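Sugar phosphate isomerase/epimerase (Parabacteroides distasonis, PDB 3L23) binds a magnesium ion in a xylose isomerase-like TIM barrel and probably acts as a sugar phosphate isomerase or epimerase. Local coordinates at residues A247-F261 against G288-V302. Residues are numbered along the deposited sequence; the frame is centred on the assembly and turned at random.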
loop_
_atom_site.group_PDB
_atom_site.type_symbol
_atom_site.label_atom_id
_atom_site.label_comp_id
_atom_site.label_asym_id
_atom_site.label_seq_id
_atom_site.Cartn_x
_atom_site.Cartn_y
_atom_site.Cartn_z
ATOM N N ALA A 247 -0.827 2.198 16.910
ATOM C CA ALA A 247 0.540 1.715 17.159
ATOM C C ALA A 247 0.501 0.198 17.270
ATOM O O ALA A 247 0.078 -0.447 16.335
ATOM C CB ALA A 247 1.137 2.366 18.408
ATOM N N VAL A 248 0.928 -0.399 18.385
ATOM C CA VAL A 248 0.850 -1.847 18.478
ATOM C C VAL A 248 -0.611 -2.321 18.422
ATOM O O VAL A 248 -1.499 -1.755 19.090
ATOM C CB VAL A 248 1.554 -2.373 19.759
ATOM C CG1 VAL A 248 1.285 -3.855 19.919
ATOM C CG2 VAL A 248 3.051 -2.017 19.655
ATOM N N PHE A 249 -0.841 -3.374 17.628
ATOM C CA PHE A 249 -2.177 -3.922 17.449
ATOM C C PHE A 249 -2.868 -4.197 18.775
ATOM O O PHE A 249 -2.288 -4.797 19.708
ATOM C CB PHE A 249 -2.173 -5.215 16.660
ATOM C CG PHE A 249 -1.658 -5.123 15.257
ATOM C CD1 PHE A 249 -1.486 -3.912 14.581
ATOM C CD2 PHE A 249 -1.364 -6.275 14.596
ATOM C CE1 PHE A 249 -1.030 -3.892 13.289
ATOM C CE2 PHE A 249 -0.932 -6.277 13.299
ATOM C CZ PHE A 249 -0.799 -5.109 12.624
ATOM N N GLY A 250 -4.122 -3.747 18.868
ATOM C CA GLY A 250 -4.944 -4.000 20.030
ATOM C C GLY A 250 -4.774 -3.116 21.236
ATOM O O GLY A 250 -5.450 -3.300 22.210
ATOM N N GLN A 251 -3.886 -2.142 21.180
ATOM C CA GLN A 251 -3.632 -1.282 22.349
ATOM C C GLN A 251 -4.382 0.045 22.346
ATOM O O GLN A 251 -4.301 0.791 23.309
ATOM C CB GLN A 251 -2.121 -1.061 22.478
ATOM C CG GLN A 251 -1.419 -2.414 22.772
ATOM C CD GLN A 251 0.017 -2.298 23.211
ATOM O OE1 GLN A 251 0.595 -1.201 23.296
ATOM N NE2 GLN A 251 0.626 -3.454 23.489
ATOM N N SER A 252 -5.163 0.295 21.302
ATOM C CA SER A 252 -5.964 1.511 21.217
ATOM C C SER A 252 -7.413 1.110 21.318
ATOM O O SER A 252 -7.740 -0.083 21.316
ATOM C CB SER A 252 -5.738 2.205 19.876
ATOM O OG SER A 252 -6.488 1.597 18.873
ATOM N N GLY A 253 -8.293 2.097 21.365
ATOM C CA GLY A 253 -9.728 1.849 21.332
ATOM C C GLY A 253 -10.344 1.759 19.960
ATOM O O GLY A 253 -11.552 1.610 19.829
HETATM N N MSE A 254 -9.501 1.829 18.929
HETATM C CA MSE A 254 -9.836 1.839 17.544
HETATM C C MSE A 254 -9.547 0.392 17.027
HETATM O O MSE A 254 -8.683 -0.316 17.596
HETATM C CB MSE A 254 -8.932 2.908 16.846
HETATM C CG MSE A 254 -8.343 4.047 17.812
HETATM SE SE MSE A 254 -7.130 5.339 17.094
HETATM C CE MSE A 254 -8.547 6.313 16.052
HETATM N N MSE A 255 -10.206 -0.028 15.985
HETATM C CA MSE A 255 -9.966 -1.254 15.269
HETATM C C MSE A 255 -10.609 -2.488 15.922
HETATM O O MSE A 255 -10.349 -2.857 17.089
HETATM C CB MSE A 255 -8.471 -1.528 14.997
HETATM C CG MSE A 255 -7.666 -0.316 14.527
HETATM SE SE MSE A 255 -8.543 0.759 13.224
HETATM C CE MSE A 255 -8.659 -0.632 11.947
ATOM N N ASN A 256 -11.480 -3.064 15.124
ATOM C CA ASN A 256 -12.071 -4.352 15.422
ATOM C C ASN A 256 -11.396 -5.379 14.495
ATOM O O ASN A 256 -11.910 -5.715 13.413
ATOM C CB ASN A 256 -13.578 -4.348 15.197
ATOM C CG ASN A 256 -14.230 -5.648 15.684
ATOM O OD1 ASN A 256 -13.553 -6.648 15.895
ATOM N ND2 ASN A 256 -15.527 -5.605 15.925
ATOM N N PHE A 257 -10.244 -5.873 14.912
ATOM C CA PHE A 257 -9.528 -6.844 14.066
ATOM C C PHE A 257 -10.274 -8.193 13.904
ATOM O O PHE A 257 -10.192 -8.790 12.825
ATOM C CB PHE A 257 -8.098 -7.034 14.549
ATOM C CG PHE A 257 -7.250 -5.830 14.356
ATOM C CD1 PHE A 257 -7.056 -5.291 13.082
ATOM C CD2 PHE A 257 -6.678 -5.201 15.452
ATOM C CE1 PHE A 257 -6.244 -4.156 12.941
ATOM C CE2 PHE A 257 -5.896 -4.074 15.313
ATOM C CZ PHE A 257 -5.665 -3.575 14.068
ATOM N N GLU A 258 -11.027 -8.631 14.903
ATOM C CA GLU A 258 -11.790 -9.878 14.751
ATOM C C GLU A 258 -12.735 -9.770 13.560
ATOM O O GLU A 258 -12.775 -10.666 12.724
ATOM C CB GLU A 258 -12.525 -10.248 16.039
ATOM C CG GLU A 258 -13.285 -11.575 15.951
ATOM C CD GLU A 258 -13.935 -11.983 17.247
ATOM O OE1 GLU A 258 -13.857 -11.234 18.255
ATOM O OE2 GLU A 258 -14.528 -13.080 17.268
HETATM N N MSE A 259 -13.490 -8.679 13.473
HETATM C CA MSE A 259 -14.433 -8.479 12.372
HETATM C C MSE A 259 -13.720 -8.247 11.055
HETATM O O MSE A 259 -14.168 -8.726 10.015
HETATM C CB MSE A 259 -15.426 -7.328 12.707
HETATM C CG MSE A 259 -16.553 -7.170 11.756
HETATM SE SE MSE A 259 -17.847 -8.625 11.907
HETATM C CE MSE A 259 -17.819 -9.057 9.961
ATOM N N ILE A 260 -12.628 -7.475 11.080
ATOM C CA ILE A 260 -11.834 -7.234 9.881
ATOM C C ILE A 260 -11.329 -8.566 9.292
ATOM O O ILE A 260 -11.498 -8.807 8.103
ATOM C CB ILE A 260 -10.679 -6.266 10.153
ATOM C CG1 ILE A 260 -11.241 -4.863 10.305
ATOM C CG2 ILE A 260 -9.641 -6.295 9.038
ATOM C CD1 ILE A 260 -10.241 -3.870 10.869
ATOM N N PHE A 261 -10.746 -9.431 10.120
ATOM C CA PHE A 261 -10.260 -10.727 9.605
ATOM C C PHE A 261 -11.385 -11.670 9.176
ATOM O O PHE A 261 -11.254 -12.372 8.180
ATOM C CB PHE A 261 -9.337 -11.420 10.595
ATOM C CG PHE A 261 -7.928 -10.949 10.496
ATOM C CD1 PHE A 261 -7.489 -9.799 11.219
ATOM C CD2 PHE A 261 -7.034 -11.590 9.644
ATOM C CE1 PHE A 261 -6.179 -9.340 11.110
ATOM C CE2 PHE A 261 -5.736 -11.132 9.539
ATOM C CZ PHE A 261 -5.309 -10.019 10.259
ATOM N N GLY A 288 8.123 -2.798 18.295
ATOM C CA GLY A 288 6.699 -2.715 18.015
ATOM C C GLY A 288 6.254 -3.707 16.959
ATOM O O GLY A 288 5.174 -4.275 17.062
ATOM N N VAL A 289 7.053 -3.894 15.908
ATOM C CA VAL A 289 6.755 -4.884 14.870
ATOM C C VAL A 289 6.673 -6.326 15.434
ATOM O O VAL A 289 5.807 -7.126 15.038
ATOM C CB VAL A 289 7.754 -4.752 13.684
ATOM C CG1 VAL A 289 7.692 -5.972 12.749
ATOM C CG2 VAL A 289 7.458 -3.445 12.908
ATOM N N LYS A 290 7.543 -6.648 16.369
ATOM C CA LYS A 290 7.444 -7.927 17.080
ATOM C C LYS A 290 6.111 -8.092 17.782
ATOM O O LYS A 290 5.446 -9.124 17.635
ATOM C CB LYS A 290 8.568 -8.016 18.103
ATOM C CG LYS A 290 8.573 -9.264 19.025
ATOM C CD LYS A 290 8.846 -10.545 18.240
ATOM C CE LYS A 290 9.334 -11.736 19.126
ATOM N NZ LYS A 290 8.316 -12.096 20.215
ATOM N N ASP A 291 5.704 -7.058 18.503
ATOM C CA ASP A 291 4.473 -7.093 19.261
ATOM C C ASP A 291 3.257 -7.263 18.328
ATOM O O ASP A 291 2.288 -7.965 18.669
ATOM C CB ASP A 291 4.318 -5.833 20.109
ATOM C CG ASP A 291 5.234 -5.800 21.327
ATOM O OD1 ASP A 291 5.885 -6.825 21.684
ATOM O OD2 ASP A 291 5.269 -4.744 21.984
ATOM N N CYS A 292 3.304 -6.608 17.167
ATOM C CA CYS A 292 2.249 -6.791 16.148
ATOM C C CYS A 292 2.157 -8.257 15.650
ATOM O O CYS A 292 1.072 -8.810 15.508
ATOM C CB CYS A 292 2.425 -5.845 14.976
ATOM S SG CYS A 292 2.149 -4.088 15.423
ATOM N N ALA A 293 3.301 -8.885 15.369
ATOM C CA ALA A 293 3.331 -10.280 14.957
ATOM C C ALA A 293 2.759 -11.148 16.053
ATOM O O ALA A 293 1.964 -12.035 15.779
ATOM C CB ALA A 293 4.796 -10.735 14.641
ATOM N N ASP A 294 3.148 -10.887 17.299
ATOM C CA ASP A 294 2.733 -11.701 18.426
ATOM C C ASP A 294 1.225 -11.606 18.608
ATOM O O ASP A 294 0.579 -12.591 18.899
ATOM C CB ASP A 294 3.450 -11.279 19.715
ATOM C CG ASP A 294 4.935 -11.664 19.745
ATOM O OD1 ASP A 294 5.316 -12.533 18.950
ATOM O OD2 ASP A 294 5.702 -11.098 20.598
ATOM N N TYR A 295 0.648 -10.431 18.390
ATOM C CA TYR A 295 -0.795 -10.269 18.447
ATOM C C TYR A 295 -1.461 -11.196 17.451
ATOM O O TYR A 295 -2.400 -11.911 17.792
ATOM C CB TYR A 295 -1.162 -8.801 18.181
ATOM C CG TYR A 295 -2.635 -8.538 18.105
ATOM C CD1 TYR A 295 -3.332 -8.707 16.921
ATOM C CD2 TYR A 295 -3.334 -8.097 19.212
ATOM C CE1 TYR A 295 -4.687 -8.506 16.848
ATOM C CE2 TYR A 295 -4.704 -7.835 19.126
ATOM C CZ TYR A 295 -5.363 -8.039 17.928
ATOM O OH TYR A 295 -6.723 -7.818 17.804
ATOM N N LEU A 296 -0.979 -11.209 16.208
ATOM C CA LEU A 296 -1.606 -12.029 15.170
ATOM C C LEU A 296 -1.411 -13.524 15.433
ATOM O O LEU A 296 -2.311 -14.334 15.208
ATOM C CB LEU A 296 -1.054 -11.660 13.790
ATOM C CG LEU A 296 -1.303 -10.245 13.278
ATOM C CD1 LEU A 296 -0.583 -10.039 11.948
ATOM C CD2 LEU A 296 -2.806 -9.925 13.156
ATOM N N ILE A 297 -0.220 -13.881 15.876
ATOM C CA ILE A 297 0.073 -15.271 16.219
ATOM C C ILE A 297 -0.888 -15.841 17.290
ATOM O O ILE A 297 -1.379 -16.976 17.153
ATOM C CB ILE A 297 1.563 -15.421 16.599
ATOM C CG1 ILE A 297 2.433 -15.242 15.347
ATOM C CG2 ILE A 297 1.815 -16.793 17.240
ATOM C CD1 ILE A 297 3.933 -14.995 15.594
ATOM N N LYS A 298 -1.151 -15.054 18.326
ATOM C CA LYS A 298 -2.036 -15.436 19.421
ATOM C C LYS A 298 -3.509 -15.296 19.067
ATOM O O LYS A 298 -4.322 -15.895 19.714
ATOM C CB LYS A 298 -1.760 -14.575 20.648
ATOM C CG LYS A 298 -0.375 -14.801 21.236
ATOM C CD LYS A 298 -0.190 -13.955 22.497
ATOM N N ALA A 299 -3.854 -14.464 18.086
ATOM C CA ALA A 299 -5.264 -14.207 17.770
ATOM C C ALA A 299 -5.909 -15.438 17.142
ATOM O O ALA A 299 -5.466 -15.900 16.107
ATOM C CB ALA A 299 -5.401 -12.989 16.824
ATOM N N PRO A 300 -6.994 -15.954 17.734
ATOM C CA PRO A 300 -7.618 -17.138 17.152
ATOM C C PRO A 300 -8.315 -16.893 15.820
ATOM O O PRO A 300 -8.551 -17.852 15.076
ATOM C CB PRO A 300 -8.621 -17.574 18.207
ATOM C CG PRO A 300 -8.493 -16.629 19.324
ATOM C CD PRO A 300 -7.692 -15.481 18.934
ATOM N N PHE A 301 -8.653 -15.635 15.533
ATOM C CA PHE A 301 -9.319 -15.289 14.287
ATOM C C PHE A 301 -8.384 -15.069 13.111
ATOM O O PHE A 301 -8.845 -14.773 11.992
ATOM C CB PHE A 301 -10.198 -14.050 14.485
ATOM C CG PHE A 301 -9.494 -12.889 15.162
ATOM C CD1 PHE A 301 -8.720 -11.996 14.440
ATOM C CD2 PHE A 301 -9.734 -12.624 16.490
ATOM C CE1 PHE A 301 -8.096 -10.937 15.080
ATOM C CE2 PHE A 301 -9.132 -11.542 17.128
ATOM C CZ PHE A 301 -8.344 -10.698 16.432
ATOM N N VAL A 302 -7.079 -15.160 13.349
ATOM C CA VAL A 302 -6.100 -15.048 12.274
ATOM C C VAL A 302 -5.613 -16.477 11.979
ATOM O O VAL A 302 -5.187 -17.196 12.886
ATOM C CB VAL A 302 -4.899 -14.162 12.662
ATOM C CG1 VAL A 302 -3.871 -14.118 11.519
ATOM C CG2 VAL A 302 -5.355 -12.755 13.042
HETATM O O HOH W 1 3.198 -4.107 23.811
#
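The edge of the Phe249 ring meets the face of Tyr295 in an offset edge-to-face pair, planes at 82°, where the loop after strand 238-243 of the TIM barrel folds against helix 285-298, the last helix of the chain. Phe249 CB lies over one face of the tyrosine ring, 3.7 Å from Tyr295 CG. Cys292 covers a face of the Phe249 ring, its SG 3.8 Å from the centroid, while Leu296 CG sits in plane at the ring edge. Val274 and Ile243 of the barrel strands also touch Phe249, whose side chain is about 6 Å from that of the magnesium ligand Glu275. The side chain of Tyr295 extends away from its backbone N (chi1 175°), which carries the ring across to helix 257-267; OH comes within 3.5 Å of Phe257 CD2 at that ring's edge and lies in plane at the edge of Phe301. A leucine in place of Tyr295, having neither ring nor hydroxyl, would probably open a gap beside Phe257 and Phe301 and leave Phe249 CB without the face it packs on. Phe301 lies flat against helix 257-267, Glu258 CA 3.6 Å from its centroid, with Ala299 CB on the opposite face. Phe261 crosses Leu296 at about a right angle, and Val302 CG2 stands over the Phe261 ring, 3.7 Å from the centroid and only 4° off the normal.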